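Putative NADH Oxidase (Clostridium acetobutylicum, PDB 3E10) binds flavin mononucleotide and, as a member of the nitroreductase family, is probably an FMN-dependent oxidoreductase. Local coordinates at residues K26-A31 with F45-D50; L76-E81 with Q91-A96; E81-S86 with N135-C140; N99-A104 with C140-G145. One frame throughout, in Å; residues are numbered along the deposited sequence. Where two conformers were deposited one is given.

Contact 1. Residues K26-A31 with F45-D50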
loop_
_atom_site.group_PDB
_atom_site.type_symbol
_atom_site.label_atom_id
_atom_site.label_comp_id
_atom_site.label_asym_id
_atom_site.label_seq_id
_atom_site.Cartn_x
_atom_site.Cartn_y
_atom_site.Cartn_z
ATOM N N LYS B 26 2.896 17.689 -3.194
ATOM C CA LYS B 26 1.915 16.753 -3.716
ATOM C C LYS B 26 2.217 15.304 -3.317
ATOM O O LYS B 26 1.301 14.539 -3.038
ATOM C CB LYS B 26 1.810 16.891 -5.236
ATOM C CG LYS B 26 1.163 18.214 -5.638
ATOM C CD LYS B 26 1.467 18.625 -7.045
ATOM C CE LYS B 26 0.618 19.821 -7.414
ATOM N NZ LYS B 26 -0.827 19.430 -7.499
ATOM N N LEU B 27 3.494 14.921 -3.322
ATOM C CA LEU B 27 3.840 13.558 -2.876
ATOM C C LEU B 27 3.419 13.317 -1.423
ATOM O O LEU B 27 2.912 12.243 -1.075
ATOM C CB LEU B 27 5.335 13.318 -3.030
ATOM C CG LEU B 27 5.897 13.299 -4.461
ATOM C CD1 LEU B 27 7.442 13.258 -4.441
ATOM C CD2 LEU B 27 5.296 12.203 -5.309
ATOM N N LEU B 28 3.652 14.312 -0.573
ATOM C CA LEU B 28 3.344 14.206 0.836
ATOM C C LEU B 28 1.844 14.249 1.081
ATOM O O LEU B 28 1.340 13.534 1.943
ATOM C CB LEU B 28 4.063 15.311 1.616
ATOM C CG LEU B 28 5.580 15.113 1.635
ATOM C CD1 LEU B 28 6.266 16.451 2.040
ATOM C CD2 LEU B 28 5.981 13.957 2.504
ATOM N N ARG B 29 1.133 15.078 0.310
ATOM C CA ARG B 29 -0.305 15.069 0.356
ATOM C C ARG B 29 -0.857 13.693 -0.025
ATOM O O ARG B 29 -1.793 13.193 0.611
ATOM C CB ARG B 29 -0.886 16.170 -0.560
ATOM C CG ARG B 29 -0.742 17.559 0.035
ATOM C CD ARG B 29 -1.352 18.622 -0.897
ATOM N NE ARG B 29 -1.175 19.976 -0.347
ATOM C CZ ARG B 29 -1.928 20.516 0.606
ATOM N NH1 ARG B 29 -2.973 19.848 1.134
ATOM N NH2 ARG B 29 -1.658 21.738 1.030
ATOM N N ALA B 30 -0.301 13.089 -1.068
ATOM C CA ALA B 30 -0.779 11.769 -1.516
ATOM C C ALA B 30 -0.579 10.733 -0.409
ATOM O O ALA B 30 -1.492 9.944 -0.119
ATOM C CB ALA B 30 -0.086 11.321 -2.807
ATOM N N ALA B 31 0.586 10.745 0.231
ATOM C CA ALA B 31 0.872 9.834 1.335
ATOM C C ALA B 31 -0.188 9.928 2.428
ATOM O O ALA B 31 -0.701 8.921 2.934
ATOM C CB ALA B 31 2.240 10.157 1.927
ATOM N N PHE B 45 7.264 12.056 8.208
ATOM C CA PHE B 45 8.096 12.050 7.016
ATOM C C PHE B 45 9.307 12.956 7.221
ATOM O O PHE B 45 9.144 14.120 7.602
ATOM C CB PHE B 45 7.304 12.558 5.788
ATOM C CG PHE B 45 5.990 11.864 5.586
ATOM C CD1 PHE B 45 4.847 12.338 6.177
ATOM C CD2 PHE B 45 5.905 10.691 4.857
ATOM C CE1 PHE B 45 3.618 11.697 6.024
ATOM C CE2 PHE B 45 4.694 10.046 4.706
ATOM C CZ PHE B 45 3.556 10.552 5.288
ATOM N N ILE B 46 10.494 12.474 6.867
ATOM C CA ILE B 46 11.674 13.342 6.779
ATOM C C ILE B 46 11.978 13.519 5.279
ATOM O O ILE B 46 12.146 12.554 4.542
ATOM C CB ILE B 46 12.911 12.771 7.477
ATOM C CG1 ILE B 46 12.624 12.383 8.918
ATOM C CG2 ILE B 46 14.077 13.808 7.429
ATOM C CD1 ILE B 46 13.776 11.604 9.613
ATOM N N VAL B 47 12.016 14.773 4.851
ATOM C CA VAL B 47 12.214 15.095 3.462
ATOM C C VAL B 47 13.630 15.631 3.341
ATOM O O VAL B 47 13.982 16.596 4.058
ATOM C CB VAL B 47 11.213 16.157 3.005
ATOM C CG1 VAL B 47 11.507 16.584 1.569
ATOM C CG2 VAL B 47 9.757 15.631 3.189
ATOM N N LEU B 48 14.441 14.999 2.490
ATOM C CA LEU B 48 15.830 15.424 2.255
ATOM C C LEU B 48 16.042 15.867 0.815
ATOM O O LEU B 48 15.652 15.182 -0.137
ATOM C CB LEU B 48 16.802 14.302 2.539
ATOM C CG LEU B 48 16.889 13.716 3.950
ATOM C CD1 LEU B 48 15.765 12.657 4.201
ATOM C CD2 LEU B 48 18.275 13.136 4.170
ATOM N N GLU B 49 16.681 17.031 0.680
ATOM C CA GLU B 49 17.218 17.511 -0.584
ATOM C C GLU B 49 18.723 17.793 -0.510
ATOM O O GLU B 49 19.336 18.123 -1.527
ATOM C CB GLU B 49 16.477 18.774 -1.034
ATOM C CG GLU B 49 15.026 18.531 -1.402
ATOM C CD GLU B 49 14.407 19.742 -2.104
ATOM O OE1 GLU B 49 14.646 19.913 -3.338
ATOM O OE2 GLU B 49 13.708 20.533 -1.408
ATOM N N ASP B 50 19.321 17.669 0.675
ATOM C CA ASP B 50 20.761 17.895 0.806
ATOM C C ASP B 50 21.502 16.710 0.226
ATOM O O ASP B 50 21.400 15.599 0.727
ATOM C CB ASP B 50 21.160 18.077 2.252
ATOM C CG ASP B 50 22.644 18.323 2.405
ATOM O OD1 ASP B 50 23.066 19.462 2.128
ATOM O OD2 ASP B 50 23.385 17.385 2.751
#
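Leu28 and Ala31 of the helix meet Phe45 and Val47 of the strand where the two segments run nearly antiparallel, their axes at 163° and no closer than 11.3 Å, a gap bridged by side chains. Leu28 does most of the work by splitting its two methyls between two strand residues. Its CD2 comes obliquely to the root of the Phe45 ring, 3.7 Å from Phe45 CG, and makes an off-centre CH-pi contact, 4.2 Å from the ring centroid and 29° off the normal. The two side chains slide past each other in opposite directions, which brings the leucine methyl back to the CB end of the phenylalanine. The other methyl, Leu28 CD1, meets Val47 CG2 tip to tip at 3.8 Å. The outer end of the ring belongs to Ala31, whose CB sits 3.6 Å from Phe45 CZ and nearly as close to Phe45 CE2. Phe45 and Val47, two apart on the strand, both face the helix. The contact is wholly apolar and buried. Helix 21-32 here covers strand 43-48, one of the two outer strands of the chain's own sheet, with Leu76 of strand 72-79 against Phe45 and Ile100 of helix 89-106 against Ala31. A strand of the second subunit pairs in parallel with residues 45-47, continuing the sheet across the dimer interface.

Contact 2. Residues L76-E81 with Q91-A96; sequences LLADEE and QDMAAA. With FMN (flavin mononucleotide), chain C.
Apolar packing between Leu76, Ala78 and Met93, a selenomethionine, makes up most of this contact. Met93 bends at both chi2 and chi3 (-56° and -60°), folding its end back along the strand instead of reaching straight across it. The CE methyl rests 3.7 Å from Leu76 CB, the two side chains sliding past each other in opposite directions, while Met93 SE lies 4.1 Å from Ala78 CB. Leu76 and Ala78 point to the helix and the intervening Leu77 points away, but its backbone takes part: Leu77 O approaches Met93 CE to 3.1 Å, a close approach of a carbonyl oxygen to a methyl. Where the strand ends, Asp79 OD1 accepts from Glu81 N at 2.9 Å in an Asx turn, met from above the carboxylate plane. Ligand contacts come from the first turn of the helix segment. Gln91 OE1 stands 3.5 Å from FMN C7M, and Asp92 OD1 is 3.7 Å from the same methyl, so both border the dimethylbenzene end of the flavin. Asp92 is held by Ala37 N and Gln40, and much of this FMN's hydrogen bonding comes from the second subunit. The axes of 76-79 and 91-96 run roughly antiparallel, at 148°, with Phe139 of strand 136-145 and Trp43 of strand 43-48 packing against Met93 from the neighbouring strands.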
loop_
_atom_site.group_PDB
_atom_site.type_symbol
_atom_site.label_atom_id
_atom_site.label_comp_id
_atom_site.label_asym_id
_atom_site.label_seq_id
_atom_site.Cartn_x
_atom_site.Cartn_y
_atom_site.Cartn_z
ATOM N N LEU B 76 9.988 7.494 5.514
ATOM C CA LEU B 76 8.677 7.229 6.097
ATOM C C LEU B 76 8.912 6.585 7.458
ATOM O O LEU B 76 9.642 5.612 7.569
ATOM C CB LEU B 76 7.863 6.279 5.207
ATOM C CG LEU B 76 7.048 6.945 4.097
ATOM C CD1 LEU B 76 7.931 7.603 3.074
ATOM C CD2 LEU B 76 6.113 5.921 3.437
ATOM N N LEU B 77 8.225 7.136 8.462
ATOM C CA LEU B 77 8.329 6.723 9.835
ATOM C C LEU B 77 6.937 6.605 10.423
ATOM O O LEU B 77 6.030 7.264 9.942
ATOM C CB LEU B 77 9.108 7.784 10.633
ATOM C CG LEU B 77 10.407 8.405 10.067
ATOM C CD1 LEU B 77 10.687 9.740 10.816
ATOM C CD2 LEU B 77 11.513 7.494 10.336
ATOM N N ALA B 78 6.799 5.819 11.489
ATOM C CA ALA B 78 5.544 5.741 12.214
ATOM C C ALA B 78 5.778 6.049 13.676
ATOM O O ALA B 78 6.784 5.647 14.238
ATOM C CB ALA B 78 4.930 4.343 12.093
ATOM N N ASP B 79 4.837 6.736 14.295
ATOM C CA ASP B 79 4.934 7.099 15.709
ATOM C C ASP B 79 4.060 6.164 16.549
ATOM O O ASP B 79 2.839 6.113 16.372
ATOM C CB ASP B 79 4.444 8.524 15.876
ATOM C CG ASP B 79 4.578 9.042 17.293
ATOM O OD1 ASP B 79 5.000 8.282 18.192
ATOM O OD2 ASP B 79 4.237 10.224 17.505
ATOM N N GLU B 80 4.708 5.369 17.394
ATOM C CA GLU B 80 3.989 4.486 18.298
ATOM C C GLU B 80 2.876 5.219 19.062
ATOM O O GLU B 80 1.830 4.627 19.369
ATOM C CB GLU B 80 4.948 3.868 19.314
ATOM C CG GLU B 80 5.864 2.801 18.797
ATOM C CD GLU B 80 6.830 2.278 19.910
ATOM O OE1 GLU B 80 7.115 3.008 20.875
ATOM O OE2 GLU B 80 7.351 1.167 19.769
ATOM N N GLU B 81 3.132 6.467 19.442
ATOM C CA GLU B 81 2.206 7.207 20.254
ATOM C C GLU B 81 0.947 7.613 19.501
ATOM O O GLU B 81 -0.012 8.038 20.136
ATOM C CB GLU B 81 2.890 8.415 20.890
ATOM C CG GLU B 81 4.017 7.991 21.842
ATOM C CD GLU B 81 4.739 9.156 22.485
ATOM O OE1 GLU B 81 4.427 10.319 22.146
ATOM O OE2 GLU B 81 5.652 8.900 23.312
ATOM N N GLN B 91 1.055 -1.835 7.597
ATOM C CA GLN B 91 0.119 -1.830 6.477
ATOM C C GLN B 91 -0.296 -0.419 6.125
ATOM O O GLN B 91 -0.323 -0.054 4.941
ATOM C CB GLN B 91 -1.098 -2.703 6.823
ATOM C CG GLN B 91 -0.698 -4.172 7.048
ATOM C CD GLN B 91 -1.849 -5.059 7.479
ATOM O OE1 GLN B 91 -2.991 -4.841 7.067
ATOM N NE2 GLN B 91 -1.555 -6.059 8.334
ATOM N N ASP B 92 -0.602 0.377 7.141
ATOM C CA ASP B 92 -0.892 1.777 6.942
ATOM C C ASP B 92 0.254 2.456 6.162
ATOM O O ASP B 92 0.020 3.225 5.248
ATOM C CB ASP B 92 -0.971 2.513 8.276
ATOM C CG ASP B 92 -2.045 2.011 9.220
ATOM O OD1 ASP B 92 -2.916 1.203 8.800
ATOM O OD2 ASP B 92 -2.014 2.503 10.394
HETATM N N MSE B 93 1.486 2.184 6.595
HETATM C CA MSE B 93 2.668 2.847 6.023
HETATM C C MSE B 93 2.937 2.380 4.610
HETATM O O MSE B 93 3.329 3.189 3.768
HETATM C CB MSE B 93 3.925 2.644 6.890
HETATM C CG MSE B 93 3.840 3.207 8.330
HETATM SE SE MSE B 93 3.406 5.080 8.411
HETATM C CE MSE B 93 4.949 5.737 7.413
ATOM N N ALA B 94 2.643 1.112 4.353
ATOM C CA ALA B 94 2.759 0.573 3.015
ATOM C C ALA B 94 1.745 1.227 2.062
ATOM O O ALA B 94 2.062 1.521 0.909
ATOM C CB ALA B 94 2.581 -0.984 3.074
ATOM N N ALA B 95 0.535 1.472 2.568
ATOM C CA ALA B 95 -0.482 2.136 1.743
ATOM C C ALA B 95 -0.045 3.567 1.415
ATOM O O ALA B 95 -0.230 4.036 0.294
ATOM C CB ALA B 95 -1.843 2.104 2.479
ATOM N N ALA B 96 0.514 4.273 2.409
ATOM C CA ALA B 96 1.071 5.607 2.189
ATOM C C ALA B 96 2.207 5.592 1.160
ATOM O O ALA B 96 2.282 6.443 0.272
ATOM C CB ALA B 96 1.531 6.220 3.518
HETATM N N1 FMN C . -12.393 -0.505 8.095
HETATM C C2 FMN C . -13.343 -1.327 8.649
HETATM O O2 FMN C . -14.536 -1.014 8.609
HETATM N N3 FMN C . -13.009 -2.544 9.189
HETATM C C4 FMN C . -11.697 -2.955 9.319
HETATM O O4 FMN C . -11.446 -4.080 9.784
HETATM C C4A FMN C . -10.712 -2.132 8.738
HETATM N N5 FMN C . -9.395 -2.505 8.764
HETATM C C5A FMN C . -8.428 -1.720 8.180
HETATM C C6 FMN C . -7.094 -2.119 8.194
HETATM C C7 FMN C . -6.100 -1.371 7.605
HETATM C C7M FMN C . -4.669 -1.867 7.640
HETATM C C8 FMN C . -6.438 -0.181 6.963
HETATM C C8M FMN C . -5.399 0.500 6.118
HETATM C C9 FMN C . -7.777 0.232 6.939
HETATM C C9A FMN C . -8.780 -0.524 7.540
HETATM N N10 FMN C . -10.110 -0.098 7.570
HETATM C C10 FMN C . -11.071 -0.917 8.129
HETATM C "C1'" FMN C . -10.516 1.202 6.921
HETATM C "C2'" FMN C . -10.147 2.383 7.829
HETATM O "O2'" FMN C . -11.028 2.482 8.940
HETATM C "C3'" FMN C . -10.139 3.663 7.009
HETATM O "O3'" FMN C . -9.088 3.574 6.044
HETATM C "C4'" FMN C . -9.971 4.951 7.868
HETATM O "O4'" FMN C . -11.059 5.159 8.729
HETATM C "C5'" FMN C . -9.765 6.176 6.992
HETATM O "O5'" FMN C . -10.912 6.443 6.200
HETATM P P FMN C . -10.742 6.465 4.603
HETATM O O1P FMN C . -10.390 5.056 4.153
HETATM O O2P FMN C . -12.094 6.912 4.086
HETATM O O3P FMN C . -9.646 7.468 4.246
#

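Contact 3. Residues E81-S86 with N135-C140; sequences EKMKIS and NIKPFC
Glu81 and Asn135 lay their flat ends one over the other at the protein surface, the carboxylate and amide planes only 12° apart. Followed outward from CB, the Glu81 chain runs extended, with chi2 at 179°. Its CG is the first atom to come alongside, 4.0 Å from Asn135 ND2 and slightly farther from Asn135 CB. At CD the approach is closest, 3.7 Å to Asn135 ND2, and the carboxylate oxygens then lie over the amide: Glu81 OE2 is 3.9 Å from Asn135 CG. The near-parallel planes make this a stack; Asn135 ND2 also donates to Asp79 OD1, the oxygen of the Asx turn, which thus joins the backbone of Glu81 to the amide end of Asn135. Asn135 CG sits between its backbone N and carbonyl carbon (chi1 53°), which turns the amide toward Glu81. A looser second touch joins Met83, a selenomethionine, to Lys137: Met83 CE meets Lys137 CD at 4.1 Å, the chains crossing at about a right angle. The loop between strand 72-79 and helix 89-106 is thereby laid against the start of strand 136-145, which pairs with strand 72-79, while Trp89 of the helix packs on both Met83 and Lys137.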
loop_
_atom_site.group_PDB
_atom_site.type_symbol
_atom_site.label_atom_id
_atom_site.label_comp_id
_atom_site.label_asym_id
_atom_site.label_seq_id
_atom_site.Cartn_x
_atom_site.Cartn_y
_atom_site.Cartn_z
ATOM N N GLU B 81 3.132 6.467 19.442
ATOM C CA GLU B 81 2.206 7.207 20.254
ATOM C C GLU B 81 0.947 7.613 19.501
ATOM O O GLU B 81 -0.012 8.038 20.136
ATOM C CB GLU B 81 2.890 8.415 20.890
ATOM C CG GLU B 81 4.017 7.991 21.842
ATOM C CD GLU B 81 4.739 9.156 22.485
ATOM O OE1 GLU B 81 4.427 10.319 22.146
ATOM O OE2 GLU B 81 5.652 8.900 23.312
ATOM N N LYS B 82 0.957 7.463 18.175
ATOM C CA LYS B 82 -0.234 7.679 17.377
ATOM C C LYS B 82 -1.008 6.396 17.093
ATOM O O LYS B 82 -2.087 6.444 16.505
ATOM C CB LYS B 82 0.135 8.364 16.067
ATOM C CG LYS B 82 0.737 9.725 16.285
ATOM C CD LYS B 82 1.043 10.404 14.969
ATOM C CE LYS B 82 1.434 11.868 15.184
ATOM N NZ LYS B 82 2.827 12.005 15.693
HETATM N N MSE B 83 -0.489 5.253 17.513
HETATM C CA MSE B 83 -1.118 3.991 17.156
HETATM C C MSE B 83 -2.239 3.609 18.098
HETATM O O MSE B 83 -2.014 3.436 19.303
HETATM C CB MSE B 83 -0.113 2.864 17.135
HETATM C CG MSE B 83 1.009 3.069 16.135
HETATM SE SE MSE B 83 2.322 1.697 16.285
HETATM C CE MSE B 83 3.662 2.484 15.178
ATOM N N LYS B 84 -3.418 3.464 17.533
ATOM C CA LYS B 84 -4.584 2.856 18.190
ATOM C C LYS B 84 -4.619 1.339 17.941
ATOM O O LYS B 84 -5.087 0.567 18.777
ATOM C CB LYS B 84 -5.861 3.476 17.624
ATOM C CG LYS B 84 -5.976 4.988 17.756
ATOM C CD LYS B 84 -7.081 5.540 16.824
ATOM C CE LYS B 84 -7.324 7.035 17.059
ATOM N NZ LYS B 84 -6.383 7.961 16.342
ATOM N N ILE B 85 -4.089 0.927 16.784
ATOM C CA ILE B 85 -4.047 -0.464 16.350
ATOM C C ILE B 85 -2.608 -0.731 15.895
ATOM O O ILE B 85 -2.274 -0.699 14.707
ATOM C CB ILE B 85 -5.073 -0.728 15.202
ATOM C CG1 ILE B 85 -6.474 -0.334 15.680
ATOM C CG2 ILE B 85 -5.038 -2.198 14.778
ATOM C CD1 ILE B 85 -7.464 -0.211 14.575
ATOM N N SER B 86 -1.735 -0.995 16.858
ATOM C CA SER B 86 -0.336 -1.135 16.549
ATOM C C SER B 86 -0.039 -2.379 15.728
ATOM O O SER B 86 0.983 -2.453 15.063
ATOM C CB SER B 86 0.479 -1.230 17.830
ATOM O OG SER B 86 0.157 -2.365 18.609
ATOM N N ASN B 135 10.062 5.978 20.162
ATOM C CA ASN B 135 8.705 5.803 19.640
ATOM C C ASN B 135 8.588 6.046 18.151
ATOM O O ASN B 135 7.530 5.777 17.582
ATOM C CB ASN B 135 7.713 6.692 20.390
ATOM C CG ASN B 135 8.113 8.158 20.434
ATOM O OD1 ASN B 135 9.152 8.500 21.015
ATOM N ND2 ASN B 135 7.321 9.032 19.798
ATOM N N ILE B 136 9.649 6.572 17.520
ATOM C CA ILE B 136 9.585 6.899 16.098
ATOM C C ILE B 136 10.275 5.783 15.327
ATOM O O ILE B 136 11.488 5.586 15.435
ATOM C CB ILE B 136 10.198 8.254 15.818
ATOM C CG1 ILE B 136 9.490 9.376 16.641
ATOM C CG2 ILE B 136 10.134 8.578 14.340
ATOM C CD1 ILE B 136 7.999 9.510 16.454
ATOM N N LYS B 137 9.471 5.001 14.616
ATOM C CA LYS B 137 9.922 3.774 13.989
ATOM C C LYS B 137 10.145 3.954 12.508
ATOM O O LYS B 137 9.206 4.321 11.778
ATOM C CB LYS B 137 8.847 2.705 14.162
ATOM C CG LYS B 137 8.553 2.470 15.655
ATOM C CD LYS B 137 7.569 1.318 15.875
ATOM C CE LYS B 137 8.140 -0.052 15.507
ATOM N NZ LYS B 137 9.220 -0.509 16.448
ATOM N N PRO B 138 11.376 3.699 12.051
ATOM C CA PRO B 138 11.609 3.747 10.610
ATOM C C PRO B 138 10.810 2.707 9.844
ATOM O O PRO B 138 10.685 1.571 10.285
ATOM C CB PRO B 138 13.091 3.448 10.479
ATOM C CG PRO B 138 13.682 3.714 11.829
ATOM C CD PRO B 138 12.625 3.447 12.801
ATOM N N PHE B 139 10.252 3.122 8.714
ATOM C CA PHE B 139 9.492 2.222 7.856
ATOM C C PHE B 139 10.199 1.920 6.527
ATOM O O PHE B 139 10.490 0.768 6.203
ATOM C CB PHE B 139 8.074 2.733 7.601
ATOM C CG PHE B 139 7.300 1.822 6.680
ATOM C CD1 PHE B 139 6.884 0.581 7.109
ATOM C CD2 PHE B 139 7.079 2.155 5.350
ATOM C CE1 PHE B 139 6.198 -0.270 6.266
ATOM C CE2 PHE B 139 6.405 1.277 4.490
ATOM C CZ PHE B 139 5.968 0.085 4.938
ATOM N N CYS B 140 10.492 2.963 5.755
ATOM C CA CYS B 140 11.167 2.801 4.481
ATOM C C CYS B 140 11.737 4.146 4.067
ATOM O O CYS B 140 11.459 5.174 4.703
ATOM C CB CYS B 140 10.231 2.251 3.392
ATOM S SG CYS B 140 9.081 3.448 2.664
#

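Contact 4. Residues N99-A104 with C140-G145; sequences NILLEA and CVISVG
Ile100 and Leu101, consecutive on the helix, close on Ile142 of the strand, and the contact consists of apolar packing between these three branched side chains. Ile142 divides its two branches between them. Its longer branch ends in CD1, which lies 3.9 Å from Ile100 CG2 and equally near Ile100 CD1, so a single methyl is set against both branches of the helix residue. The shorter branch, Ile142 CG2, meets Leu101 CD2 at 3.9 Å. The division follows from the strand residue's first torsion: chi1 of -62° places CG1 anti to the carbonyl carbon and CG2 anti to the backbone N. In both pairs the side chains pass at a slant. Polar groups of the two segments bond to partners beyond them: Asn99 ND2 donates to Ala30 O of helix 21-32, tying the two helices, and Ser143 OG bonds to Tyr14 and Ser66. Leu76 of strand 72-79 packs on both isoleucines, and Leu101 also touches Trp113 and the FMN-binding Arg8. The arrangement is a long helix packed on a central strand of an antiparallel sheet, characteristic of the alpha/beta core of the nitroreductase fold, with the side chain of Leu101 about 6 Å from a bound FMN.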
loop_
_atom_site.group_PDB
_atom_site.type_symbol
_atom_site.label_atom_id
_atom_site.label_comp_id
_atom_site.label_asym_id
_atom_site.label_seq_id
_atom_site.Cartn_x
_atom_site.Cartn_y
_atom_site.Cartn_z
ATOM N N ASN B 99 0.850 5.174 -2.259
ATOM C CA ASN B 99 0.314 6.439 -2.753
ATOM C C ASN B 99 1.419 7.377 -3.263
ATOM O O ASN B 99 1.254 8.082 -4.268
ATOM C CB ASN B 99 -0.510 7.157 -1.701
ATOM C CG ASN B 99 -1.931 6.635 -1.595
ATOM O OD1 ASN B 99 -2.304 5.604 -2.188
ATOM N ND2 ASN B 99 -2.746 7.362 -0.822
ATOM N N ILE B 100 2.512 7.462 -2.514
ATOM C CA ILE B 100 3.659 8.281 -2.990
ATOM C C ILE B 100 4.152 7.818 -4.350
ATOM O O ILE B 100 4.414 8.627 -5.245
ATOM C CB ILE B 100 4.811 8.320 -1.945
ATOM C CG1 ILE B 100 4.349 8.998 -0.637
ATOM C CG2 ILE B 100 6.042 8.966 -2.518
ATOM C CD1 ILE B 100 5.350 8.852 0.498
ATOM N N LEU B 101 4.345 6.497 -4.483
ATOM C CA LEU B 101 4.878 5.990 -5.729
ATOM C C LEU B 101 3.933 6.312 -6.878
ATOM O O LEU B 101 4.388 6.637 -7.979
ATOM C CB LEU B 101 5.088 4.487 -5.638
ATOM C CG LEU B 101 6.090 3.978 -4.605
ATOM C CD1 LEU B 101 6.107 2.455 -4.659
ATOM C CD2 LEU B 101 7.520 4.586 -4.784
ATOM N N LEU B 102 2.633 6.129 -6.672
ATOM C CA LEU B 102 1.683 6.427 -7.737
ATOM C C LEU B 102 1.635 7.909 -8.084
ATOM O O LEU B 102 1.594 8.276 -9.258
ATOM C CB LEU B 102 0.305 5.896 -7.370
ATOM C CG LEU B 102 0.187 4.370 -7.278
ATOM C CD1 LEU B 102 -1.139 4.003 -6.626
ATOM C CD2 LEU B 102 0.354 3.684 -8.656
ATOM N N GLU B 103 1.639 8.754 -7.060
ATOM C CA GLU B 103 1.656 10.192 -7.286
ATOM C C GLU B 103 2.938 10.597 -8.025
ATOM O O GLU B 103 2.909 11.446 -8.918
ATOM C CB GLU B 103 1.501 10.956 -5.994
ATOM C CG GLU B 103 1.422 12.489 -6.126
ATOM C CD GLU B 103 0.124 13.012 -6.728
ATOM O OE1 GLU B 103 -0.852 12.247 -6.868
ATOM O OE2 GLU B 103 0.090 14.228 -7.012
ATOM N N ALA B 104 4.067 9.969 -7.668
ATOM C CA ALA B 104 5.307 10.266 -8.383
ATOM C C ALA B 104 5.154 10.010 -9.871
ATOM O O ALA B 104 5.495 10.879 -10.701
ATOM C CB ALA B 104 6.473 9.472 -7.790
ATOM N N CYS B 140 10.492 2.963 5.755
ATOM C CA CYS B 140 11.167 2.801 4.481
ATOM C C CYS B 140 11.737 4.146 4.067
ATOM O O CYS B 140 11.459 5.174 4.703
ATOM C CB CYS B 140 10.231 2.251 3.392
ATOM S SG CYS B 140 9.081 3.448 2.664
ATOM N N VAL B 141 12.518 4.132 3.004
ATOM C CA VAL B 141 12.937 5.365 2.329
ATOM C C VAL B 141 12.457 5.269 0.897
ATOM O O VAL B 141 12.521 4.205 0.296
ATOM C CB VAL B 141 14.456 5.551 2.363
ATOM C CG1 VAL B 141 14.863 6.824 1.611
ATOM C CG2 VAL B 141 15.011 5.533 3.799
ATOM N N ILE B 142 11.956 6.393 0.352
ATOM C CA ILE B 142 11.613 6.480 -1.073
ATOM C C ILE B 142 12.569 7.481 -1.734
ATOM O O ILE B 142 12.647 8.632 -1.311
ATOM C CB ILE B 142 10.146 6.857 -1.276
ATOM C CG1 ILE B 142 9.219 5.767 -0.678
ATOM C CG2 ILE B 142 9.825 7.015 -2.787
ATOM C CD1 ILE B 142 7.800 6.102 -0.635
ATOM N N SER B 143 13.342 7.005 -2.701
ATOM C CA SER B 143 14.192 7.905 -3.472
ATOM C C SER B 143 13.364 8.358 -4.671
ATOM O O SER B 143 12.589 7.571 -5.223
ATOM C CB SER B 143 15.499 7.257 -3.905
ATOM O OG SER B 143 15.261 6.118 -4.639
ATOM N N VAL B 144 13.499 9.626 -5.043
ATOM C CA VAL B 144 12.646 10.249 -6.044
ATOM C C VAL B 144 13.521 11.173 -6.915
ATOM O O VAL B 144 14.418 11.851 -6.424
ATOM C CB VAL B 144 11.542 11.109 -5.389
ATOM C CG1 VAL B 144 10.607 11.690 -6.444
ATOM C CG2 VAL B 144 10.718 10.313 -4.378
ATOM N N GLY B 145 13.223 11.217 -8.204
ATOM C CA GLY B 145 13.860 12.155 -9.124
ATOM C C GLY B 145 13.298 12.016 -10.525
ATOM O O GLY B 145 12.450 11.185 -10.777
#

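Contacts 1, 2 and 4 are buried and join helices to one antiparallel sheet, whereas contact 3 lies at the surface and joins a loop to a strand. Helix 89-106 serves both contact 2 and contact 4, near its start and farther along; contact 1 uses helix 21-32, which packs against it, Leu27 touching Ala104. Leu76 CD1 links contacts 2 and 4 by touching Ile100 CD1 and Ile142 CD1. Contacts 2 and 3 share Glu81 and are joined by backbone bonds between strands 72-79 and 136-145. Chemistry follows depth: aliphatic groups in contact 4, with a phenylalanine ring added in contact 1; a folded selenomethionine and flavin neighbours in contact 2; stacked polar planes with a looser selenomethionine-lysine touch in contact 3.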